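Local coordinates for protein succinate-semialdehyde dehydrogenase (Streptococcus pyogenes MGAS1882, PDB 4OGD) that catalyses the oxidation of succinic semialdehyde to succinate with NADP+ as cofactor, as a member of the aldehyde dehydrogenase family, at residues H33-Y36 and K37-K41; A96-A99 and D100-M104; W244-L247 and E248-L251; E281-T284 and K285-T289. All blocks are in the same frame, centred on the assembly; numbering follows the deposited sequence.

Interaction 1. Residues H33-Y36 and K37-K41; sequences HLLY and KKWRK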
loop_
_atom_site.group_PDB
_atom_site.type_symbol
_atom_site.label_atom_id
_atom_site.label_comp_id
_atom_site.label_asym_id
_atom_site.label_seq_id
_atom_site.Cartn_x
_atom_site.Cartn_y
_atom_site.Cartn_z
ATOM N N HIS A 33 -5.885 20.274 -7.251
ATOM C CA HIS A 33 -5.662 19.536 -8.490
ATOM C C HIS A 33 -4.882 20.388 -9.488
ATOM O O HIS A 33 -3.943 19.911 -10.136
ATOM C CB HIS A 33 -6.993 19.082 -9.095
ATOM C CG HIS A 33 -6.854 18.388 -10.415
ATOM N ND1 HIS A 33 -6.224 17.169 -10.556
ATOM C CD2 HIS A 33 -7.263 18.745 -11.655
ATOM C CE1 HIS A 33 -6.248 16.808 -11.826
ATOM N NE2 HIS A 33 -6.870 17.747 -12.516
ATOM N N LEU A 34 -5.265 21.656 -9.605
ATOM C CA LEU A 34 -4.567 22.547 -10.528
ATOM C C LEU A 34 -3.112 22.743 -10.110
ATOM O O LEU A 34 -2.226 22.851 -10.957
ATOM C CB LEU A 34 -5.294 23.887 -10.650
ATOM C CG LEU A 34 -6.680 23.815 -11.306
ATOM C CD1 LEU A 34 -7.334 25.194 -11.337
ATOM C CD2 LEU A 34 -6.608 23.231 -12.707
ATOM N N LEU A 35 -2.865 22.764 -8.802
ATOM C CA LEU A 35 -1.502 22.905 -8.304
ATOM C C LEU A 35 -0.693 21.648 -8.611
ATOM O O LEU A 35 0.474 21.734 -9.005
ATOM C CB LEU A 35 -1.494 23.237 -6.803
ATOM C CG LEU A 35 -0.135 23.519 -6.153
ATOM C CD1 LEU A 35 0.553 24.696 -6.836
ATOM C CD2 LEU A 35 -0.306 23.809 -4.675
ATOM N N TYR A 36 -1.316 20.481 -8.446
ATOM C CA TYR A 36 -0.676 19.234 -8.854
ATOM C C TYR A 36 -0.259 19.310 -10.327
ATOM O O TYR A 36 0.872 18.968 -10.680
ATOM C CB TYR A 36 -1.604 18.026 -8.627
ATOM C CG TYR A 36 -1.256 16.899 -9.561
ATOM C CD1 TYR A 36 -0.145 16.105 -9.321
ATOM C CD2 TYR A 36 -2.010 16.658 -10.706
ATOM C CE1 TYR A 36 0.206 15.082 -10.188
ATOM C CE2 TYR A 36 -1.660 15.640 -11.587
ATOM C CZ TYR A 36 -0.553 14.857 -11.315
ATOM O OH TYR A 36 -0.182 13.839 -12.173
ATOM N N LYS A 37 -1.174 19.754 -11.186
ATOM C CA LYS A 37 -0.891 19.836 -12.618
ATOM C C LYS A 37 0.210 20.855 -12.930
ATOM O O LYS A 37 1.063 20.618 -13.790
ATOM C CB LYS A 37 -2.159 20.183 -13.406
ATOM C CG LYS A 37 -3.187 19.066 -13.488
ATOM C CD LYS A 37 -2.718 17.931 -14.401
ATOM C CE LYS A 37 -3.840 16.942 -14.683
ATOM N NZ LYS A 37 -3.422 15.871 -15.664
ATOM N N LYS A 38 0.178 21.991 -12.240
ATOM C CA LYS A 38 1.217 23.005 -12.397
ATOM C C LYS A 38 2.604 22.463 -12.059
ATOM O O LYS A 38 3.574 22.699 -12.780
ATOM C CB LYS A 38 0.895 24.242 -11.544
ATOM C CG LYS A 38 2.025 25.273 -11.477
ATOM C CD LYS A 38 1.594 26.501 -10.699
ATOM C CE LYS A 38 2.738 27.492 -10.557
ATOM N NZ LYS A 38 2.239 28.751 -9.942
ATOM N N TRP A 39 2.698 21.724 -10.960
ATOM C CA TRP A 39 3.974 21.184 -10.528
ATOM C C TRP A 39 4.451 20.041 -11.427
ATOM O O TRP A 39 5.642 19.741 -11.474
ATOM C CB TRP A 39 3.880 20.725 -9.075
ATOM C CG TRP A 39 3.875 21.848 -8.072
ATOM C CD1 TRP A 39 4.258 23.153 -8.275
ATOM C CD2 TRP A 39 3.467 21.759 -6.701
ATOM N NE1 TRP A 39 4.118 23.870 -7.100
ATOM C CE2 TRP A 39 3.635 23.038 -6.124
ATOM C CE3 TRP A 39 2.980 20.718 -5.902
ATOM C CZ2 TRP A 39 3.328 23.302 -4.783
ATOM C CZ3 TRP A 39 2.678 20.981 -4.575
ATOM C CH2 TRP A 39 2.856 22.261 -4.026
ATOM N N ARG A 40 3.521 19.404 -12.137
ATOM C CA ARG A 40 3.892 18.406 -13.145
ATOM C C ARG A 40 4.390 19.058 -14.434
ATOM O O ARG A 40 5.320 18.558 -15.073
ATOM C CB ARG A 40 2.714 17.483 -13.466
ATOM C CG ARG A 40 2.557 16.313 -12.521
ATOM C CD ARG A 40 3.794 15.421 -12.505
ATOM N NE ARG A 40 3.973 14.683 -13.751
ATOM C CZ ARG A 40 3.591 13.423 -13.934
ATOM N NH1 ARG A 40 3.012 12.753 -12.947
ATOM N NH2 ARG A 40 3.799 12.832 -15.103
ATOM N N LYS A 41 3.767 20.173 -14.803
ATOM C CA LYS A 41 4.065 20.868 -16.055
ATOM C C LYS A 41 5.305 21.753 -15.977
ATOM O O LYS A 41 6.045 21.884 -16.956
ATOM C CB LYS A 41 2.872 21.731 -16.471
ATOM C CG LYS A 41 3.073 22.448 -17.798
ATOM C CD LYS A 41 1.898 23.348 -18.140
ATOM C CE LYS A 41 2.066 23.939 -19.529
ATOM N NZ LYS A 41 0.877 24.727 -19.951
#

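Interaction 2. Residues A96-A99 and D100-M104; sequences ADKA and DEFLM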
loop_
_atom_site.group_PDB
_atom_site.type_symbol
_atom_site.label_atom_id
_atom_site.label_comp_id
_atom_site.label_asym_id
_atom_site.label_seq_id
_atom_site.Cartn_x
_atom_site.Cartn_y
_atom_site.Cartn_z
ATOM N N ALA A 96 13.615 18.294 2.695
ATOM C CA ALA A 96 14.165 19.302 1.793
ATOM C C ALA A 96 15.613 18.972 1.414
ATOM O O ALA A 96 16.017 19.129 0.252
ATOM C CB ALA A 96 14.056 20.690 2.408
ATOM N N ASP A 97 16.397 18.512 2.389
ATOM C CA ASP A 97 17.797 18.170 2.136
ATOM C C ASP A 97 17.940 16.921 1.285
ATOM O O ASP A 97 18.849 16.823 0.463
ATOM C CB ASP A 97 18.570 17.978 3.443
ATOM C CG ASP A 97 18.934 19.292 4.112
ATOM O OD1 ASP A 97 18.900 20.345 3.446
ATOM O OD2 ASP A 97 19.276 19.260 5.312
ATOM N N LYS A 98 17.035 15.966 1.488
ATOM C CA LYS A 98 17.121 14.679 0.812
ATOM C C LYS A 98 16.397 14.660 -0.528
ATOM O O LYS A 98 16.450 13.662 -1.238
ATOM C CB LYS A 98 16.544 13.575 1.698
ATOM C CG LYS A 98 17.377 13.225 2.920
ATOM C CD LYS A 98 18.649 12.495 2.523
ATOM C CE LYS A 98 19.518 12.227 3.740
ATOM N NZ LYS A 98 20.766 11.485 3.386
ATOM N N ALA A 99 15.735 15.765 -0.869
ATOM C CA ALA A 99 14.879 15.821 -2.051
ATOM C C ALA A 99 15.544 15.291 -3.323
ATOM O O ALA A 99 15.006 14.402 -3.985
ATOM C CB ALA A 99 14.364 17.235 -2.262
ATOM N N ASP A 100 16.713 15.827 -3.668
ATOM C CA ASP A 100 17.365 15.433 -4.917
ATOM C C ASP A 100 17.704 13.943 -4.951
ATOM O O ASP A 100 17.465 13.267 -5.955
ATOM C CB ASP A 100 18.627 16.265 -5.169
ATOM C CG ASP A 100 18.328 17.734 -5.375
ATOM O OD1 ASP A 100 17.190 18.073 -5.759
ATOM O OD2 ASP A 100 19.244 18.557 -5.153
ATOM N N GLU A 101 18.253 13.436 -3.853
ATOM C CA GLU A 101 18.607 12.026 -3.756
ATOM C C GLU A 101 17.370 11.128 -3.842
ATOM O O GLU A 101 17.375 10.087 -4.509
ATOM C CB GLU A 101 19.344 11.754 -2.440
ATOM C CG GLU A 101 19.630 10.269 -2.219
ATOM C CD GLU A 101 20.204 9.973 -0.847
ATOM O OE1 GLU A 101 20.798 10.885 -0.237
ATOM O OE2 GLU A 101 20.050 8.828 -0.375
ATOM N N PHE A 102 16.310 11.535 -3.157
ATOM C CA PHE A 102 15.103 10.713 -3.081
ATOM C C PHE A 102 14.293 10.737 -4.377
ATOM O O PHE A 102 13.494 9.833 -4.625
ATOM C CB PHE A 102 14.222 11.154 -1.911
ATOM C CG PHE A 102 14.748 10.753 -0.554
ATOM C CD1 PHE A 102 15.949 10.053 -0.419
ATOM C CD2 PHE A 102 14.025 11.067 0.587
ATOM C CE1 PHE A 102 16.416 9.687 0.835
ATOM C CE2 PHE A 102 14.480 10.698 1.845
ATOM C CZ PHE A 102 15.679 10.006 1.968
ATOM N N LEU A 103 14.489 11.774 -5.191
ATOM C CA LEU A 103 13.749 11.924 -6.450
ATOM C C LEU A 103 14.524 11.451 -7.678
ATOM O O LEU A 103 13.990 11.442 -8.789
ATOM C CB LEU A 103 13.347 13.385 -6.642
ATOM C CG LEU A 103 12.167 13.867 -5.806
ATOM C CD1 LEU A 103 12.053 15.381 -5.841
ATOM C CD2 LEU A 103 10.891 13.222 -6.335
ATOM N N MET A 104 15.781 11.068 -7.479
ATOM C CA MET A 104 16.622 10.618 -8.587
ATOM C C MET A 104 16.015 9.431 -9.339
ATOM O O MET A 104 15.396 8.550 -8.736
ATOM C CB MET A 104 17.999 10.231 -8.051
ATOM C CG MET A 104 19.093 10.170 -9.099
ATOM S SD MET A 104 20.673 9.723 -8.352
ATOM C CE MET A 104 20.286 9.837 -6.612
HETATM O O HOH W 1 18.017 17.983 -2.196
HETATM O O HOH W 2 19.569 15.121 -1.810
#

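Interaction 3. Residues W244-L247 and E248-L251; sequences WDQL and EKVL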
loop_
_atom_site.group_PDB
_atom_site.type_symbol
_atom_site.label_atom_id
_atom_site.label_comp_id
_atom_site.label_asym_id
_atom_site.label_seq_id
_atom_site.Cartn_x
_atom_site.Cartn_y
_atom_site.Cartn_z
ATOM N N TRP A 244 19.372 -2.942 35.337
ATOM C CA TRP A 244 18.256 -2.390 36.104
ATOM C C TRP A 244 18.421 -0.915 36.480
ATOM O O TRP A 244 17.439 -0.221 36.748
ATOM C CB TRP A 244 17.984 -3.262 37.334
ATOM C CG TRP A 244 17.232 -4.490 36.958
ATOM C CD1 TRP A 244 17.714 -5.566 36.268
ATOM C CD2 TRP A 244 15.843 -4.748 37.189
ATOM N NE1 TRP A 244 16.711 -6.488 36.072
ATOM C CE2 TRP A 244 15.554 -6.008 36.630
ATOM C CE3 TRP A 244 14.817 -4.036 37.815
ATOM C CZ2 TRP A 244 14.278 -6.571 36.683
ATOM C CZ3 TRP A 244 13.556 -4.599 37.874
ATOM C CH2 TRP A 244 13.296 -5.853 37.311
ATOM N N ASP A 245 19.659 -0.437 36.486
ATOM C CA ASP A 245 19.920 0.982 36.717
ATOM C C ASP A 245 19.449 1.780 35.511
ATOM O O ASP A 245 18.762 2.797 35.637
ATOM C CB ASP A 245 21.417 1.222 36.933
ATOM C CG ASP A 245 21.887 0.785 38.308
ATOM O OD1 ASP A 245 21.229 1.148 39.305
ATOM O OD2 ASP A 245 22.914 0.076 38.392
ATOM N N GLN A 246 19.836 1.306 34.332
ATOM C CA GLN A 246 19.425 1.931 33.088
ATOM C C GLN A 246 17.930 1.777 32.872
ATOM O O GLN A 246 17.281 2.669 32.335
ATOM C CB GLN A 246 20.220 1.352 31.920
ATOM C CG GLN A 246 21.678 1.771 31.964
ATOM C CD GLN A 246 21.832 3.276 32.128
ATOM O OE1 GLN A 246 22.392 3.754 33.119
ATOM N NE2 GLN A 246 21.326 4.031 31.159
ATOM N N LEU A 247 17.383 0.650 33.315
ATOM C CA LEU A 247 15.946 0.419 33.247
ATOM C C LEU A 247 15.166 1.511 33.971
ATOM O O LEU A 247 14.241 2.112 33.416
ATOM C CB LEU A 247 15.614 -0.946 33.846
ATOM C CG LEU A 247 14.139 -1.323 33.902
ATOM C CD1 LEU A 247 13.547 -1.339 32.505
ATOM C CD2 LEU A 247 13.975 -2.678 34.575
ATOM N N GLU A 248 15.537 1.773 35.219
ATOM C CA GLU A 248 14.809 2.753 36.021
ATOM C C GLU A 248 14.755 4.120 35.339
ATOM O O GLU A 248 13.747 4.822 35.395
ATOM C CB GLU A 248 15.437 2.881 37.412
ATOM C CG GLU A 248 14.773 3.942 38.289
ATOM C CD GLU A 248 15.202 3.853 39.742
ATOM O OE1 GLU A 248 16.011 2.960 40.077
ATOM O OE2 GLU A 248 14.719 4.670 40.551
ATOM N N LYS A 249 15.840 4.480 34.668
ATOM C CA LYS A 249 15.959 5.807 34.081
ATOM C C LYS A 249 15.031 6.056 32.896
ATOM O O LYS A 249 14.763 7.208 32.557
ATOM C CB LYS A 249 17.416 6.075 33.706
ATOM C CG LYS A 249 18.313 6.106 34.939
ATOM C CD LYS A 249 19.777 6.312 34.617
ATOM C CE LYS A 249 20.546 6.582 35.910
ATOM N NZ LYS A 249 21.995 6.816 35.681
ATOM N N VAL A 250 14.530 4.990 32.273
ATOM C CA VAL A 250 13.669 5.171 31.104
ATOM C C VAL A 250 12.190 4.920 31.380
ATOM O O VAL A 250 11.344 5.210 30.530
ATOM C CB VAL A 250 14.112 4.299 29.902
ATOM C CG1 VAL A 250 15.612 4.419 29.672
ATOM C CG2 VAL A 250 13.703 2.843 30.098
ATOM N N LEU A 251 11.864 4.405 32.564
ATOM C CA LEU A 251 10.494 3.946 32.812
ATOM C C LEU A 251 9.426 5.043 32.771
ATOM O O LEU A 251 8.355 4.831 32.200
ATOM C CB LEU A 251 10.388 3.143 34.116
ATOM C CG LEU A 251 10.962 1.725 34.136
ATOM C CD1 LEU A 251 10.773 1.129 35.519
ATOM C CD2 LEU A 251 10.322 0.812 33.087
#

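Interaction 4. Residues E281-T284 and K285-T289; sequences ELLT and KVFKT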
loop_
_atom_site.group_PDB
_atom_site.type_symbol
_atom_site.label_atom_id
_atom_site.label_comp_id
_atom_site.label_asym_id
_atom_site.label_seq_id
_atom_site.Cartn_x
_atom_site.Cartn_y
_atom_site.Cartn_z
ATOM N N GLU A 281 7.690 -3.157 42.375
ATOM C CA GLU A 281 8.161 -2.100 43.265
ATOM C C GLU A 281 8.826 -0.940 42.530
ATOM O O GLU A 281 8.631 0.227 42.886
ATOM C CB GLU A 281 9.104 -2.682 44.313
ATOM C CG GLU A 281 8.352 -3.308 45.462
ATOM C CD GLU A 281 7.241 -2.399 45.957
ATOM O OE1 GLU A 281 6.069 -2.838 45.959
ATOM O OE2 GLU A 281 7.539 -1.240 46.329
ATOM N N LEU A 282 9.613 -1.261 41.508
ATOM C CA LEU A 282 10.298 -0.234 40.738
ATOM C C LEU A 282 9.313 0.640 39.966
ATOM O O LEU A 282 9.413 1.870 39.997
ATOM C CB LEU A 282 11.312 -0.858 39.780
ATOM C CG LEU A 282 12.098 0.139 38.931
ATOM C CD1 LEU A 282 12.894 1.067 39.832
ATOM C CD2 LEU A 282 13.023 -0.587 37.980
ATOM N N LEU A 283 8.361 0.015 39.274
ATOM C CA LEU A 283 7.392 0.781 38.490
ATOM C C LEU A 283 6.504 1.633 39.407
ATOM O O LEU A 283 6.148 2.769 39.075
ATOM C CB LEU A 283 6.548 -0.144 37.603
ATOM C CG LEU A 283 5.702 0.573 36.540
ATOM C CD1 LEU A 283 6.600 1.201 35.486
ATOM C CD2 LEU A 283 4.708 -0.379 35.881
ATOM N N THR A 284 6.174 1.088 40.574
ATOM C CA THR A 284 5.431 1.837 41.583
ATOM C C THR A 284 6.206 3.073 42.043
ATOM O O THR A 284 5.650 4.174 42.133
ATOM C CB THR A 284 5.095 0.944 42.790
ATOM O OG1 THR A 284 4.221 -0.114 42.365
ATOM C CG2 THR A 284 4.403 1.762 43.881
ATOM N N LYS A 285 7.494 2.888 42.314
ATOM C CA LYS A 285 8.365 3.987 42.726
ATOM C C LYS A 285 8.371 5.093 41.680
ATOM O O LYS A 285 8.215 6.276 41.997
ATOM C CB LYS A 285 9.788 3.470 42.934
ATOM C CG LYS A 285 10.810 4.557 43.262
ATOM C CD LYS A 285 12.221 3.998 43.203
ATOM C CE LYS A 285 13.264 5.037 43.553
ATOM N NZ LYS A 285 14.627 4.525 43.246
ATOM N N VAL A 286 8.532 4.699 40.422
ATOM C CA VAL A 286 8.595 5.655 39.319
ATOM C C VAL A 286 7.273 6.406 39.133
ATOM O O VAL A 286 7.249 7.627 38.966
ATOM C CB VAL A 286 8.991 4.932 38.008
ATOM C CG1 VAL A 286 8.722 5.811 36.794
ATOM C CG2 VAL A 286 10.460 4.510 38.051
ATOM N N PHE A 287 6.172 5.662 39.168
ATOM C CA PHE A 287 4.845 6.233 39.001
ATOM C C PHE A 287 4.494 7.205 40.129
ATOM O O PHE A 287 3.761 8.173 39.914
ATOM C CB PHE A 287 3.800 5.115 38.871
ATOM C CG PHE A 287 3.598 4.630 37.449
ATOM C CD1 PHE A 287 4.677 4.480 36.587
ATOM C CD2 PHE A 287 2.328 4.334 36.986
ATOM C CE1 PHE A 287 4.483 4.035 35.273
ATOM C CE2 PHE A 287 2.122 3.890 35.678
ATOM C CZ PHE A 287 3.199 3.742 34.828
ATOM N N LYS A 288 5.041 6.962 41.321
ATOM C CA LYS A 288 4.799 7.842 42.466
ATOM C C LYS A 288 5.398 9.228 42.296
ATOM O O LYS A 288 4.961 10.180 42.946
ATOM C CB LYS A 288 5.342 7.209 43.749
ATOM C CG LYS A 288 4.367 6.237 44.395
ATOM C CD LYS A 288 5.042 5.483 45.535
ATOM C CE LYS A 288 4.050 4.616 46.284
ATOM N NZ LYS A 288 4.724 3.873 47.388
ATOM N N THR A 289 6.388 9.344 41.418
ATOM C CA THR A 289 7.070 10.617 41.213
ATOM C C THR A 289 6.277 11.588 40.353
ATOM O O THR A 289 6.635 12.760 40.260
ATOM C CB THR A 289 8.470 10.433 40.592
ATOM O OG1 THR A 289 8.353 9.978 39.237
ATOM C CG2 THR A 289 9.282 9.437 41.396
#

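Interaction 1. Residues H33-Y36 and K37-K41
Leu-35 lays its branched end over one face of the Trp-39 indole, four residues further along the same helix. The evidence for a CH-pi contact is direct: Leu-35 CG stands 3.7 Å from the centroid of the six-membered ring and 10° off its normal. Its two methyls spread over the same face, Leu-35 CD1 to Trp-39 CE2 and Leu-35 CD2 to Trp-39 CH2, both at 3.6 Å. The leucine reaches this place because CG is turned anti to the backbone N (chi1 -176°), which sends the branch forward along the helix. Trp-39 also meets His-44 and forms a cation-pi contact with Arg-48. Leu-35 and Trp-39 belong to the last turns of helix 22-41, whose i to i+4 ladder is intact here: Trp-39 N donates to Leu-35 O at 3.0 Å, and Arg-40 N to Tyr-36 O at 3.1 Å. On another side of the helix, Tyr-36 and Arg-40 run alongside each other, with Arg-40 CG 3.5 Å from Tyr-36 CE1, while the guanidinium plane stands 81° from the phenol plane. Lys-37 bends at chi2 and passes along both neighbouring rings: its CD is 3.8 Å from Tyr-36 CE2, and its CE is 3.7 Å from His-33 CE1, with CG lying over a face of the imidazole. Glu-408 of the second subunit meets the polar ends of this group, as its OE2 is hydrogen-bonded to Tyr-36 OH and forms a salt bridge with Lys-37 NZ.

Interaction 2. Residues A96-A99 and D100-M104
In Lys-98 the first two torsions both turn near -70°, and the bend at chi2 keeps CG and CD near Phe-102 CZ, while CB itself lies over the ring; the phenylalanine, with CG beside its own backbone N, presents a ring face to it. Lys-98 CB lies 3.6 Å from the ring centroid and close to its normal, a CH-pi contact over the centre of the ring. Farther out, Lys-98 CD continues along the rim, 3.9 Å from Phe-102 CZ. The ammonium runs beside Glu-101, where Lys-98 NZ and Glu-101 OE1 make only a long salt bridge of 3.7 Å; the stronger partner of that nitrogen is Glu-109 of the second subunit. This is a kinked helix end. The N atoms of Asp-100 and Glu-101 have no bond to the preceding turn, and two waters bridge the opening. Each donates to Asp-97 O, one accepting from Asp-100 N at 2.9 Å and the other from Glu-101 N at 3.0 Å, so that both N-H groups and the Asp-97 carbonyl have partners. Regular i to i+4 bonding resumes just after: Phe-102 N reaches Lys-98 O at 2.9 Å with an N-H...O angle of 159°, while Leu-103 N to Ala-99 O has the same length but a more bent angle of 133°. Around this end of helix 78-103, Asp-100 forms a salt bridge with Lys-49 of helix 45-61, Phe-102 meets the ring of Phe-443, and Ala-99 and Leu-103 pack on Ile-147 of helix 136-148.

Interaction 3. Residues W244-L247 and E248-L251
Leu-247 and Leu-251 meet at the inner side of helix 244-256, the connecting helix of a beta-alpha-beta unit with strands 235-238 and 268-272. The apolar contact is made by the delta branches, Leu-247 CD1 to Leu-251 CD2 at 3.9 Å. With Leu-247 CG anti to the backbone N (chi1 178°), its other methyl, CD2, sits 3.6 Å above one face of the Trp-244 indole, toward the rim. Phe-236 and Ile-238 of the first strand and Phe-393 of strand 391-393 pack against Leu-247, seating it on the sheet.

The backbone bonds are irregular. Glu-248 N donates to Trp-244 O at 3.2 Å, an i to i+4 bond, but the donor lies well above the carbonyl plane. The next turn tightens: Val-250 N bonds to Leu-247 O at 3.1 Å, an i to i+3 spacing as in a 3-10 turn, and Lys-249 N makes a weak bond of the same kind to Gln-246 O. Leu-251 N adds a second, weak bond to Leu-247 O.

Among the polar contacts, Glu-248 extends to helix 276-288 and a salt bridge with Lys-285, and Asp-243 OD1, just before the helix, accepts from the backbone N of Gln-246. The aliphatic chain of Lys-249 passes close to a carbonyl, CG lying 3.4 Å from Asp-245 O.

Interaction 4. Residues E281-T284 and K285-T289
Helix 276-288 follows strand 268-272 and packs against the seven-stranded mixed sheet, and its last turns are held by a regular alpha-helical ladder, in which Leu-283 and Phe-287 form the inward-facing pair. Four successive i to i+4 bonds define the segment, from Lys-285 N to Glu-281 O at 2.9 Å through Lys-288 N to Thr-284 O at 3.0 Å; the last is the least straight, with an N-H...O angle of 143°. Leu-283 and Phe-287 lie alongside, pointing the same way. The leucine methyl CD1 comes within 3.5 Å of Phe-287 CE1, while the ring also approaches the leucine carbonyl, Phe-287 CD1 standing 3.4 Å from Leu-283 O. Both side chains rest on Ile-346 of strand 345-348, and Tyr-330 of strand 327-330 adds cover to Phe-287. A second pair is mixed in character. Thr-284 CG2, anti to the backbone N, touches the lysine chain at Lys-288 CE, 3.7 Å away. Thr-284 OG1, anti to the carbonyl carbon (chi1 -64°), sits beside the backbone N and hydrogen-bonds to Lys-280 O, one turn back; the hydroxyl is thereby satisfied by the helix itself, while Lys-288, extended beyond CG, runs past the methyl. Farther along, Val-286 O accepts twice from one residue: Thr-289 N approaches at 3.1 Å, and Thr-289 OG1 donates in the carbonyl plane at 2.6 Å, a short bond that fixes the rotation of this hydroxyl.

How the interactions relate
All four contacts are local, each joining successive turns of one helix, so none closes a long loop and none nests in or crosses another; they follow in series along the chain. Interaction 1, on helix 22-41, and interaction 2, on helix 78-103, have centres about 19 Å apart, do not touch, and both reach the second subunit through a lysine salt bridge. Interactions 3 and 4 lie about 39 Å or more from these two, centre to centre. They touch each other across helices 244-256 and 276-288: Glu-248 OE2 meets Lys-285 NZ at 2.7 Å, with Leu-282 packed against Trp-244, Glu-248 and Leu-251, tying both helices together beside the seven-stranded sheet.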